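Competence/damage-inducible protein CinA (Agrobacterium tumefaciens, PDB 2A9S) is of unknown function but belongs to the competence/damage-inducible CinA family, whose C-terminal domain in some relatives deamidates nicotinamide mononucleotide. Local coordinates at residues A[25-35]-A[98-108]; A[65-75]-A[86-97]. One frame throughout, in Å; residues are numbered along the deposited sequence.

Contact 1: residues A[25-35]-A[98-108]; sequences GLMVSTAESCT and SRANFAVAVTG
Leu-26 meets Asn-101 and Phe-102 where two parallel strands begin to pair, and the contact shows how a sheet core is built: backbone bonds between the strands, with Ser-29, Ala-31, Ala-103 and Ala-105 on one face and larger side chains on the other. Its CD1 rests against CE2 of the Phe-102 ring at 3.7 Å, while CD2 packs on the amide of Asn-101. Met-27 N donates to Asn-101 OD1 at 2.8 Å, in the carbonyl plane on a lone pair, and a water links that OD1 to Gly-25 O. Ser-29 N bonds Phe-102 O and Val-104 N bonds Ser-29 O; Ala-31 N bonds Val-104 O and Val-106 N bonds Ala-31 O. In one of its two conformers Ser-29 OG lies 3.4 Å from Ala-103 CB and bonds to Ala-94 O. The side chains of Thr-30 and Val-104 lie side by side, CG2 to CG1 4.0 Å. Ala-31 CB sits 4.0 Å from Ala-105 CB where helix 84-96 packs, Ala-94 on Ala-31 and Met-90 on Ala-105. At Ser-33 a water joins OG, which also bonds Lys-65 NZ, to Thr-107 OG1, itself bonded to Ala-81 O. Thr-35 OG1, set between its own N and carbonyl carbon (chi1 49°), touches Val-106 CG2 and bonds to Glu-32 OE1. This is parallel pairing of central strands in a mixed alpha/beta sheet with helices on both faces.

Contact 2: residues A[65-75]-A[86-97]; sequences KRDMLGVGTET and TALQMAHGALYR
The guanidinium of Arg-97 lays one face over the turn that ends helix 62-69, with Leu-69 C above its centre and Gly-70 N nearer the rim. Asp-67 O comes to its edge, 3.0 Å from NH1, and Met-68 O receives a weak bond from that same nitrogen. An extended chain from CG to NE (chi2 168°, chi3 -171°) carries the group to this helix end, whose carbonyls would probably attract its charge. A second flat group, the Gln-89 amide, uses OE1 to accept from Gly-72 N at 2.9 Å. That bond is nearly straight at 167°, although the donor is tilted from the carbonyl plane. Thr-75 OG1 stands 3.0 Å from Gln-89 NE2.

Between these polar ends lies the apolar centre. Leu-69 sends CD1 to Met-90 CG at 3.8 Å and CD2 to the backbone of Ala-94, while Val-71 CG2 reaches Met-90 CG from the loop at 3.7 Å. Leu-69 O makes a CA-H...O contact with Gly-93 CA at 3.2 Å, and a water donates to both Leu-69 O and Gln-89 O. Helix 62-69, the turn after it and the start of helix 73-79 are thus seated against helix 84-96, with helices 62-69 and 84-96 packed on the same side of the alpha/beta sheet.

In the fold
Contact 1 is the deeper of the two, about 5 Å from the chain centre to its own centre, against about 12 Å for contact 2, which has buried residues at its middle and exposed ones at its margins. The chemistry follows the place: regular backbone bonds join strands in the first, while the second relies on apolar side chains, an amide and a guanidinium. Strand 102-108 follows helix 84-96 in the chain, and contact 2 is nested because residues 65-97 all lie between the two segments of contact 1. Ala-94 of the helix also packs on Ala-103. At the outer margin, Asp-67 forms salt bridges to Arg-99 and Arg-55 of the second subunit.

Contact 1: residues A[25-35]-A[98-108]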
loop_
_atom_site.group_PDB
_atom_site.type_symbol
_atom_site.label_atom_id
_atom_site.label_comp_id
_atom_site.label_asym_id
_atom_site.label_seq_id
_atom_site.Cartn_x
_atom_site.Cartn_y
_atom_site.Cartn_z
ATOM N N GLY A 25 -5.451 20.516 -8.599
ATOM C CA GLY A 25 -4.174 20.550 -7.872
ATOM C C GLY A 25 -4.276 19.849 -6.528
ATOM O O GLY A 25 -3.594 20.214 -5.564
ATOM N N LEU A 26 -5.124 18.832 -6.452
ATOM C CA LEU A 26 -5.345 18.143 -5.179
ATOM C C LEU A 26 -4.621 16.795 -5.123
ATOM O O LEU A 26 -4.478 16.107 -6.148
ATOM C CB LEU A 26 -6.841 17.922 -4.942
ATOM C CG LEU A 26 -7.734 19.172 -5.027
ATOM C CD1 LEU A 26 -9.193 18.753 -5.090
ATOM C CD2 LEU A 26 -7.438 20.201 -3.908
ATOM N N MET A 27 -4.224 16.410 -3.916
ATOM C CA MET A 27 -3.533 15.151 -3.714
ATOM C C MET A 27 -4.206 14.362 -2.606
ATOM O O MET A 27 -4.918 14.936 -1.751
ATOM C CB MET A 27 -2.050 15.345 -3.391
ATOM C CG MET A 27 -1.243 16.017 -4.532
ATOM S SD MET A 27 0.546 16.022 -4.234
ATOM C CE MET A 27 0.912 14.388 -4.878
ATOM N N VAL A 28 -3.960 13.046 -2.623
ATOM C CA VAL A 28 -4.592 12.122 -1.696
ATOM C C VAL A 28 -3.542 11.271 -0.985
ATOM O O VAL A 28 -2.484 10.959 -1.564
ATOM C CB VAL A 28 -5.611 11.190 -2.431
ATOM C CG1 VAL A 28 -4.934 10.400 -3.543
ATOM C CG2 VAL A 28 -6.337 10.257 -1.429
ATOM N N SER A 29 -3.844 10.890 0.240
ATOM C CA SER A 29 -3.059 9.869 0.917
ATOM C C SER A 29 -4.004 8.813 1.434
ATOM O O SER A 29 -5.183 9.081 1.644
ATOM C CB SER A 29 -2.224 10.450 2.052
ATOM O OG SER A 29 -3.033 11.000 3.063
ATOM N N THR A 30 -3.482 7.607 1.612
ATOM C CA THR A 30 -4.341 6.497 1.994
ATOM C C THR A 30 -3.756 5.873 3.229
ATOM O O THR A 30 -2.526 5.850 3.394
ATOM C CB THR A 30 -4.416 5.436 0.838
ATOM O OG1 THR A 30 -3.122 4.883 0.607
ATOM C CG2 THR A 30 -4.850 6.112 -0.493
ATOM N N ALA A 31 -4.627 5.323 4.071
ATOM C CA ALA A 31 -4.202 4.623 5.265
ATOM C C ALA A 31 -4.999 3.330 5.297
ATOM O O ALA A 31 -6.218 3.390 5.425
ATOM C CB ALA A 31 -4.521 5.439 6.496
ATOM N N GLU A 32 -4.338 2.178 5.218
ATOM C CA GLU A 32 -5.067 0.956 4.926
ATOM C C GLU A 32 -4.744 -0.140 5.921
ATOM O O GLU A 32 -3.584 -0.473 6.149
ATOM C CB GLU A 32 -4.733 0.456 3.511
ATOM C CG GLU A 32 -4.943 1.535 2.436
ATOM C CD GLU A 32 -4.750 1.016 1.065
ATOM O OE1 GLU A 32 -5.316 -0.061 0.774
ATOM O OE2 GLU A 32 -4.059 1.718 0.289
ATOM N N SER A 33 -5.780 -0.727 6.480
ATOM C CA SER A 33 -5.580 -1.889 7.296
ATOM C C SER A 33 -6.011 -3.092 6.404
ATOM O O SER A 33 -5.155 -3.705 5.683
ATOM C CB SER A 33 -6.342 -1.678 8.615
ATOM O OG SER A 33 -6.040 -2.659 9.607
ATOM N N CYS A 34 -7.320 -3.334 6.363
ATOM C CA CYS A 34 -7.883 -4.538 5.751
ATOM C C CYS A 34 -7.659 -4.695 4.243
ATOM O O CYS A 34 -7.588 -5.828 3.785
ATOM C CB CYS A 34 -9.368 -4.651 6.074
ATOM S SG CYS A 34 -10.315 -3.229 5.548
ATOM N N THR A 35 -7.540 -3.582 3.496
ATOM C CA THR A 35 -7.309 -3.640 2.019
ATOM C C THR A 35 -5.841 -3.834 1.657
ATOM O O THR A 35 -5.504 -4.083 0.500
ATOM C CB THR A 35 -7.784 -2.356 1.295
ATOM O OG1 THR A 35 -7.271 -1.197 1.986
ATOM C CG2 THR A 35 -9.329 -2.297 1.227
ATOM N N SER A 98 1.307 13.836 5.835
ATOM C CA SER A 98 1.490 13.845 4.394
ATOM C C SER A 98 1.335 15.255 3.857
ATOM O O SER A 98 1.046 16.187 4.637
ATOM C CB SER A 98 0.476 12.917 3.725
ATOM O OG SER A 98 -0.778 13.555 3.549
ATOM N N ARG A 99 1.506 15.398 2.543
ATOM C CA ARG A 99 1.270 16.660 1.859
ATOM C C ARG A 99 -0.056 16.638 1.127
ATOM O O ARG A 99 -0.311 17.515 0.316
ATOM C CB ARG A 99 2.404 16.968 0.858
ATOM C CG ARG A 99 3.776 16.671 1.385
ATOM C CD ARG A 99 4.823 17.359 0.546
ATOM N NE ARG A 99 5.887 17.896 1.395
ATOM C CZ ARG A 99 6.020 19.184 1.706
ATOM N NH1 ARG A 99 5.174 20.095 1.226
ATOM N NH2 ARG A 99 7.017 19.563 2.497
ATOM N N ALA A 100 -0.930 15.682 1.444
ATOM C CA ALA A 100 -2.193 15.558 0.723
ATOM C C ALA A 100 -3.207 16.587 1.201
ATOM O O ALA A 100 -3.143 17.074 2.330
ATOM C CB ALA A 100 -2.780 14.167 0.886
ATOM N N ASN A 101 -4.147 16.897 0.322
ATOM C CA ASN A 101 -5.358 17.603 0.696
ATOM C C ASN A 101 -6.432 16.736 1.353
ATOM O O ASN A 101 -7.200 17.241 2.173
ATOM C CB ASN A 101 -5.960 18.275 -0.524
ATOM C CG ASN A 101 -4.952 19.113 -1.266
ATOM O OD1 ASN A 101 -4.236 18.632 -2.146
ATOM N ND2 ASN A 101 -4.868 20.387 -0.881
ATOM N N PHE A 102 -6.515 15.455 0.946
ATOM C CA PHE A 102 -7.521 14.514 1.482
ATOM C C PHE A 102 -6.837 13.220 1.904
ATOM O O PHE A 102 -5.858 12.809 1.270
ATOM C CB PHE A 102 -8.558 14.126 0.411
ATOM C CG PHE A 102 -9.247 15.304 -0.265
ATOM C CD1 PHE A 102 -9.921 16.265 0.479
ATOM C CD2 PHE A 102 -9.221 15.420 -1.652
ATOM C CE1 PHE A 102 -10.550 17.356 -0.148
ATOM C CE2 PHE A 102 -9.840 16.495 -2.292
ATOM C CZ PHE A 102 -10.515 17.463 -1.545
ATOM N N ALA A 103 -7.348 12.568 2.946
ATOM C CA ALA A 103 -6.881 11.212 3.278
ATOM C C ALA A 103 -8.098 10.308 3.387
ATOM O O ALA A 103 -9.203 10.756 3.773
ATOM C CB ALA A 103 -6.065 11.180 4.556
ATOM N N VAL A 104 -7.931 9.060 2.982
ATOM C CA VAL A 104 -8.969 8.056 3.215
ATOM C C VAL A 104 -8.338 6.939 4.038
ATOM O O VAL A 104 -7.215 6.500 3.732
ATOM C CB VAL A 104 -9.588 7.510 1.879
ATOM C CG1 VAL A 104 -8.501 6.930 0.934
ATOM C CG2 VAL A 104 -10.785 6.516 2.182
ATOM N N ALA A 105 -9.082 6.468 5.045
ATOM C CA ALA A 105 -8.619 5.436 5.970
ATOM C C ALA A 105 -9.653 4.316 6.059
ATOM O O ALA A 105 -10.851 4.597 6.099
ATOM C CB ALA A 105 -8.403 6.045 7.366
ATOM N N VAL A 106 -9.195 3.072 6.086
ATOM C CA VAL A 106 -10.123 1.929 6.208
ATOM C C VAL A 106 -9.602 0.950 7.246
ATOM O O VAL A 106 -8.374 0.675 7.303
ATOM C CB VAL A 106 -10.400 1.208 4.836
ATOM C CG1 VAL A 106 -10.954 2.198 3.803
ATOM C CG2 VAL A 106 -9.150 0.484 4.282
ATOM N N THR A 107 -10.519 0.431 8.079
ATOM C CA THR A 107 -10.162 -0.592 9.041
ATOM C C THR A 107 -11.347 -1.563 9.123
ATOM O O THR A 107 -12.500 -1.123 9.326
ATOM C CB THR A 107 -9.799 -0.030 10.458
ATOM O OG1 THR A 107 -9.491 -1.130 11.327
ATOM C CG2 THR A 107 -10.912 0.807 11.069
ATOM N N GLY A 108 -11.080 -2.843 8.867
ATOM C CA GLY A 108 -12.192 -3.809 8.848
ATOM C C GLY A 108 -11.754 -5.246 8.981
ATOM O O GLY A 108 -10.560 -5.518 9.222
HETATM O O HOH W 1 -1.988 19.571 -3.337
HETATM O O HOH W 2 -8.425 -3.369 10.446
#

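Contact 2: residues A[65-75]-A[86-97]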
loop_
_atom_site.group_PDB
_atom_site.type_symbol
_atom_site.label_atom_id
_atom_site.label_comp_id
_atom_site.label_asym_id
_atom_site.label_seq_id
_atom_site.Cartn_x
_atom_site.Cartn_y
_atom_site.Cartn_z
ATOM N N LYS A 65 -0.440 1.229 13.313
ATOM C CA LYS A 65 -1.460 2.295 13.451
ATOM C C LYS A 65 -0.956 3.374 14.412
ATOM O O LYS A 65 -0.992 4.570 14.107
ATOM C CB LYS A 65 -2.819 1.744 13.902
ATOM C CG LYS A 65 -3.492 0.799 12.880
ATOM C CD LYS A 65 -4.751 0.192 13.462
ATOM C CE LYS A 65 -5.443 -0.684 12.449
ATOM N NZ LYS A 65 -4.751 -1.943 12.104
ATOM N N ARG A 66 -0.416 2.918 15.539
ATOM C CA ARG A 66 0.233 3.794 16.538
ATOM C C ARG A 66 1.439 4.594 15.986
ATOM O O ARG A 66 1.399 5.824 16.022
ATOM C CB ARG A 66 0.624 2.994 17.795
ATOM C CG ARG A 66 -0.549 2.531 18.669
ATOM C CD ARG A 66 -0.070 1.805 19.964
ATOM N NE ARG A 66 0.514 0.480 19.695
ATOM C CZ ARG A 66 -0.069 -0.695 19.975
ATOM N NH1 ARG A 66 -1.266 -0.741 20.552
ATOM N NH2 ARG A 66 0.551 -1.839 19.678
ATOM N N ASP A 67 2.466 3.907 15.451
ATOM C CA ASP A 67 3.724 4.525 14.953
ATOM C C ASP A 67 3.566 5.402 13.737
ATOM O O ASP A 67 4.074 6.535 13.686
ATOM C CB ASP A 67 4.767 3.461 14.543
ATOM C CG ASP A 67 5.091 2.487 15.635
ATOM O OD1 ASP A 67 4.797 2.786 16.818
ATOM O OD2 ASP A 67 5.635 1.409 15.287
ATOM N N MET A 68 2.909 4.854 12.715
ATOM C CA MET A 68 2.784 5.545 11.461
ATOM C C MET A 68 1.733 6.640 11.507
ATOM O O MET A 68 1.909 7.667 10.877
ATOM C CB MET A 68 2.473 4.561 10.293
ATOM C CG MET A 68 3.509 3.435 10.018
ATOM S SD MET A 68 3.056 2.508 8.529
ATOM C CE MET A 68 3.959 3.387 7.281
ATOM N N LEU A 69 0.624 6.421 12.220
ATOM C CA LEU A 69 -0.512 7.340 12.108
ATOM C C LEU A 69 -0.877 8.117 13.383
ATOM O O LEU A 69 -1.702 9.035 13.321
ATOM C CB LEU A 69 -1.742 6.605 11.577
ATOM C CG LEU A 69 -1.559 6.014 10.172
ATOM C CD1 LEU A 69 -2.810 5.185 9.843
ATOM C CD2 LEU A 69 -1.291 7.088 9.105
ATOM N N GLY A 70 -0.271 7.730 14.502
ATOM C CA GLY A 70 -0.572 8.345 15.802
ATOM C C GLY A 70 -1.927 7.977 16.385
ATOM O O GLY A 70 -2.495 8.751 17.176
ATOM N N VAL A 71 -2.466 6.815 16.008
ATOM C CA VAL A 71 -3.706 6.327 16.601
ATOM C C VAL A 71 -3.410 6.010 18.075
ATOM O O VAL A 71 -2.387 5.401 18.387
ATOM C CB VAL A 71 -4.238 5.067 15.891
ATOM C CG1 VAL A 71 -5.433 4.504 16.633
ATOM C CG2 VAL A 71 -4.621 5.386 14.427
ATOM N N GLY A 72 -4.299 6.440 18.973
ATOM C CA GLY A 72 -4.068 6.269 20.414
ATOM C C GLY A 72 -4.215 4.849 20.925
ATOM O O GLY A 72 -5.144 4.124 20.533
ATOM N N THR A 73 -3.303 4.449 21.815
ATOM C CA THR A 73 -3.403 3.154 22.514
ATOM C C THR A 73 -4.757 3.080 23.253
ATOM O O THR A 73 -5.355 2.009 23.411
ATOM C CB THR A 73 -2.225 2.961 23.510
ATOM O OG1 THR A 73 -0.982 3.129 22.815
ATOM C CG2 THR A 73 -2.247 1.561 24.139
ATOM N N GLU A 74 -5.225 4.254 23.659
ATOM C CA GLU A 74 -6.478 4.472 24.364
ATOM C C GLU A 74 -7.716 4.285 23.470
ATOM O O GLU A 74 -8.756 3.794 23.920
ATOM C CB GLU A 74 -6.426 5.872 25.012
ATOM C CG GLU A 74 -7.497 6.906 24.596
ATOM C CD GLU A 74 -7.043 7.859 23.469
ATOM O OE1 GLU A 74 -6.503 7.397 22.427
ATOM O OE2 GLU A 74 -7.243 9.089 23.632
ATOM N N THR A 75 -7.601 4.690 22.209
ATOM C CA THR A 75 -8.647 4.440 21.229
ATOM C C THR A 75 -8.683 2.944 20.914
ATOM O O THR A 75 -9.757 2.361 20.796
ATOM C CB THR A 75 -8.422 5.293 19.968
ATOM O OG1 THR A 75 -8.639 6.670 20.292
ATOM C CG2 THR A 75 -9.376 4.901 18.845
ATOM N N THR A 86 -11.071 4.488 15.515
ATOM C CA THR A 86 -9.783 4.161 14.905
ATOM C C THR A 86 -9.751 4.710 13.486
ATOM O O THR A 86 -8.768 5.301 13.103
ATOM C CB THR A 86 -9.463 2.652 14.964
ATOM O OG1 THR A 86 -9.253 2.293 16.341
ATOM C CG2 THR A 86 -8.187 2.338 14.165
ATOM N N ALA A 87 -10.852 4.574 12.741
ATOM C CA ALA A 87 -10.896 5.067 11.352
ATOM C C ALA A 87 -10.645 6.567 11.275
ATOM O O ALA A 87 -9.824 7.034 10.468
ATOM C CB ALA A 87 -12.220 4.699 10.672
ATOM N N LEU A 88 -11.359 7.311 12.129
ATOM C CA LEU A 88 -11.170 8.756 12.219
ATOM C C LEU A 88 -9.731 9.134 12.552
ATOM O O LEU A 88 -9.190 10.023 11.903
ATOM C CB LEU A 88 -12.130 9.372 13.237
ATOM C CG LEU A 88 -13.614 9.307 12.889
ATOM C CD1 LEU A 88 -14.415 9.817 14.097
ATOM C CD2 LEU A 88 -13.884 10.156 11.664
ATOM N N GLN A 89 -9.105 8.474 13.522
ATOM C CA GLN A 89 -7.712 8.790 13.883
ATOM C C GLN A 89 -6.704 8.444 12.789
ATOM O O GLN A 89 -5.767 9.204 12.528
ATOM C CB GLN A 89 -7.313 8.141 15.202
ATOM C CG GLN A 89 -8.046 8.809 16.359
ATOM C CD GLN A 89 -7.536 8.381 17.701
ATOM O OE1 GLN A 89 -6.808 7.402 17.824
ATOM N NE2 GLN A 89 -7.948 9.106 18.737
ATOM N N MET A 90 -6.917 7.304 12.136
ATOM C CA MET A 90 -6.121 6.938 10.965
ATOM C C MET A 90 -6.197 8.024 9.866
ATOM O O MET A 90 -5.164 8.413 9.293
ATOM C CB MET A 90 -6.581 5.586 10.398
ATOM C CG MET A 90 -6.213 4.344 11.237
ATOM S SD MET A 90 -6.915 2.755 10.631
ATOM C CE MET A 90 -6.017 2.542 9.087
ATOM N N ALA A 91 -7.397 8.512 9.585
ATOM C CA ALA A 91 -7.608 9.474 8.504
ATOM C C ALA A 91 -6.879 10.789 8.851
ATOM O O ALA A 91 -6.173 11.383 8.023
ATOM C CB ALA A 91 -9.126 9.718 8.286
ATOM N N HIS A 92 -7.034 11.201 10.109
ATOM C CA HIS A 92 -6.381 12.395 10.611
ATOM C C HIS A 92 -4.857 12.253 10.539
ATOM O O HIS A 92 -4.159 13.163 10.039
ATOM C CB HIS A 92 -6.823 12.659 12.048
ATOM C CG HIS A 92 -6.214 13.891 12.634
ATOM N ND1 HIS A 92 -5.137 13.851 13.490
ATOM C CD2 HIS A 92 -6.509 15.202 12.449
ATOM C CE1 HIS A 92 -4.813 15.088 13.835
ATOM N NE2 HIS A 92 -5.623 15.927 13.209
ATOM N N GLY A 93 -4.337 11.128 11.042
ATOM C CA GLY A 93 -2.897 10.829 10.946
ATOM C C GLY A 93 -2.344 10.813 9.527
ATOM O O GLY A 93 -1.265 11.376 9.253
ATOM N N ALA A 94 -3.078 10.179 8.604
ATOM C CA ALA A 94 -2.586 10.048 7.232
ATOM C C ALA A 94 -2.570 11.395 6.537
ATOM O O ALA A 94 -1.750 11.633 5.630
ATOM C CB ALA A 94 -3.419 9.050 6.432
ATOM N N LEU A 95 -3.468 12.274 6.961
ATOM C CA LEU A 95 -3.606 13.576 6.366
ATOM C C LEU A 95 -2.468 14.477 6.829
ATOM O O LEU A 95 -1.752 15.059 6.002
ATOM C CB LEU A 95 -4.976 14.193 6.713
ATOM C CG LEU A 95 -5.233 15.557 6.084
ATOM C CD1 LEU A 95 -5.237 15.512 4.571
ATOM C CD2 LEU A 95 -6.546 16.152 6.663
ATOM N N TYR A 96 -2.265 14.564 8.140
ATOM C CA TYR A 96 -1.278 15.500 8.691
ATOM C C TYR A 96 0.163 14.949 8.781
ATOM O O TYR A 96 1.092 15.687 9.127
ATOM C CB TYR A 96 -1.781 16.156 10.004
ATOM C CG TYR A 96 -3.042 16.991 9.802
ATOM C CD1 TYR A 96 -2.997 18.209 9.124
ATOM C CD2 TYR A 96 -4.278 16.553 10.265
ATOM C CE1 TYR A 96 -4.150 18.964 8.909
ATOM C CE2 TYR A 96 -5.432 17.303 10.062
ATOM C CZ TYR A 96 -5.362 18.498 9.382
ATOM O OH TYR A 96 -6.504 19.243 9.190
ATOM N N ARG A 97 0.349 13.675 8.423
ATOM C CA ARG A 97 1.679 13.124 8.144
ATOM C C ARG A 97 1.938 12.963 6.625
ATOM O O ARG A 97 2.694 12.078 6.180
ATOM C CB ARG A 97 1.922 11.837 8.927
ATOM C CG ARG A 97 2.006 12.108 10.430
ATOM C CD ARG A 97 1.952 10.865 11.250
ATOM N NE ARG A 97 1.815 11.146 12.691
ATOM C CZ ARG A 97 2.358 10.404 13.657
ATOM N NH1 ARG A 97 3.119 9.355 13.370
ATOM N NH2 ARG A 97 2.155 10.719 14.923
HETATM O O HOH W 3 -4.105 10.179 14.431
#